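Local coordinates for protein probable glutamine synthetase (Pseudomonas aeruginosa, PDB 4HPP) that belongs to the glutamine synthetase family and binds magnesium and glutamic acid in its catalytic domain, at residues P179-R184 with G229-G234. Sequence-based numbering, arbitrary orientation.
Sequences PEYGQR and GAVTNG. With MG (magnesium ion), chain B; GLU (glutamic acid), chain D.
Val-231 drives its isopropyl group against the backbone of Gly-182, and this is the tight part of the contact: CG2 of Val-231 comes within 3.4 Å of CA of Gly-182. Gly-182 meets the valine with backbone alone, CB of Val-231 also lying 3.6 Å from CA of Gly-182. The other flank is looser. With CG1 of Val-231 anti to its backbone N (chi1 -170°), both methyls can reach the Tyr-181 ring at CD2, the nearer being CG2 at 3.8 Å; the two side chains cross at about a right angle, and the methyl approaches the ring obliquely. No hydrogen bond joins the segments, only 129 Å² is buried, and all three touching residues remain partly exposed. The hydroxyl of Tyr-181 is hydrogen-bonded to the carbonyl oxygen of Asp-52 of a second subunit, consistent with an active site at a subunit interface, as in glutamine synthetases. Both segments are loops of the catalytic domain: 179-184, between strands 174-179 and 185-194, supplies a magnesium ligand, while loop 229-234, leading into strand 235-243, lines the glutamic acid pocket. Glu-180 OE1 binds magnesium at 2.1 Å, a site completed by Glu-133, Glu-187 and OE2 of the ligand, while Glu-180 OE2 accepts a hydrogen bond from Tyr-181 N through its anti lone pair (2.9 Å, 138°), which restrains the carboxylate's rotation. From the other loop, Thr-232 O accepts a hydrogen bond from the ligand's N at 2.9 Å, and Thr-232 OG1 donates weakly to ligand O at 3.3 Å. Gln-185 bridges the loops, hydrogen-bonding Gly-182 N through OE1 and Thr-232 O through NE2.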
# COMPACT_ATOMS: atom_id res chain seq x y z
N PRO A 179 12.66 23.91 -20.16
CA PRO A 179 13.77 22.90 -19.99
C PRO A 179 15.01 23.44 -20.68
O PRO A 179 14.88 24.12 -21.71
CB PRO A 179 13.30 21.70 -20.78
CG PRO A 179 12.37 22.30 -21.81
CD PRO A 179 11.70 23.52 -21.22
N GLU A 180 16.19 23.23 -20.09
CA GLU A 180 17.44 23.76 -20.64
C GLU A 180 18.32 22.62 -21.25
O GLU A 180 17.86 21.49 -21.48
CB GLU A 180 18.23 24.48 -19.54
CG GLU A 180 18.20 25.99 -19.61
CD GLU A 180 19.15 26.58 -20.63
OE1 GLU A 180 19.16 27.82 -20.78
OE2 GLU A 180 19.89 25.83 -21.29
N TYR A 181 19.60 22.92 -21.44
CA TYR A 181 20.47 22.04 -22.24
C TYR A 181 20.77 20.72 -21.52
O TYR A 181 20.66 19.67 -22.13
CB TYR A 181 21.71 22.82 -22.84
CG TYR A 181 22.59 22.00 -23.72
CD1 TYR A 181 22.06 21.25 -24.79
CD2 TYR A 181 23.98 21.94 -23.49
CE1 TYR A 181 22.87 20.46 -25.59
CE2 TYR A 181 24.80 21.15 -24.28
CZ TYR A 181 24.25 20.41 -25.32
OH TYR A 181 25.08 19.63 -26.09
N GLY A 182 21.03 20.75 -20.21
CA GLY A 182 21.39 19.51 -19.54
C GLY A 182 20.25 18.65 -19.13
O GLY A 182 19.07 19.10 -19.03
N GLN A 183 20.58 17.41 -18.81
CA GLN A 183 19.54 16.50 -18.39
C GLN A 183 18.94 16.94 -17.04
O GLN A 183 19.69 17.20 -16.06
CB GLN A 183 20.16 15.14 -18.26
CG GLN A 183 20.90 14.68 -19.50
CD GLN A 183 21.01 13.19 -19.49
OE1 GLN A 183 21.19 12.58 -18.42
NE2 GLN A 183 20.83 12.58 -20.65
N ARG A 184 17.61 17.04 -16.99
CA ARG A 184 16.90 17.55 -15.77
C ARG A 184 17.19 19.04 -15.52
O ARG A 184 16.96 19.54 -14.41
CB ARG A 184 17.31 16.73 -14.53
CG ARG A 184 17.42 15.23 -14.78
CD ARG A 184 16.01 14.66 -14.97
NE ARG A 184 15.94 13.21 -15.02
CZ ARG A 184 14.83 12.53 -15.33
NH1 ARG A 184 13.69 13.19 -15.62
NH2 ARG A 184 14.87 11.18 -15.38
N GLY A 229 30.74 15.97 -15.43
CA GLY A 229 30.48 15.97 -16.88
C GLY A 229 29.05 16.34 -17.28
O GLY A 229 28.56 15.91 -18.32
N ALA A 230 28.39 17.13 -16.44
CA ALA A 230 27.08 17.60 -16.71
C ALA A 230 27.22 18.98 -17.30
O ALA A 230 28.20 19.67 -17.03
CB ALA A 230 26.28 17.64 -15.42
N VAL A 231 26.24 19.39 -18.09
CA VAL A 231 25.99 20.81 -18.36
C VAL A 231 25.88 21.61 -17.05
O VAL A 231 25.26 21.16 -16.08
CB VAL A 231 24.70 21.00 -19.18
CG1 VAL A 231 24.57 22.46 -19.67
CG2 VAL A 231 24.70 20.00 -20.35
N THR A 232 26.52 22.77 -17.04
CA THR A 232 26.71 23.59 -15.86
C THR A 232 25.45 24.48 -15.65
O THR A 232 24.71 24.73 -16.60
CB THR A 232 27.97 24.50 -16.01
OG1 THR A 232 28.01 25.08 -17.33
CG2 THR A 232 29.23 23.73 -15.87
N ASN A 233 25.23 24.95 -14.41
CA ASN A 233 24.10 25.77 -14.02
C ASN A 233 24.67 27.19 -13.85
O ASN A 233 25.41 27.48 -12.89
CB ASN A 233 23.41 25.30 -12.71
CG ASN A 233 22.70 23.91 -12.79
OD1 ASN A 233 21.88 23.65 -13.70
ND2 ASN A 233 22.98 23.02 -11.79
N GLY A 234 24.34 28.09 -14.79
CA GLY A 234 24.73 29.48 -14.70
C GLY A 234 23.68 30.33 -13.99
O GLY A 234 22.59 29.87 -13.69
MG MG B . 19.87 29.70 -20.03
N GLU D . 24.24 26.75 -18.62
CA GLU D . 25.06 27.92 -19.10
C GLU D . 25.90 28.65 -18.03
O GLU D . 26.55 28.03 -17.19
CB GLU D . 24.17 28.94 -19.81
CG GLU D . 23.64 28.45 -21.13
CD GLU D . 22.61 29.37 -21.69
OE1 GLU D . 22.90 29.97 -22.74
OE2 GLU D . 21.52 29.51 -21.08
OXT GLU D . 25.95 29.89 -17.95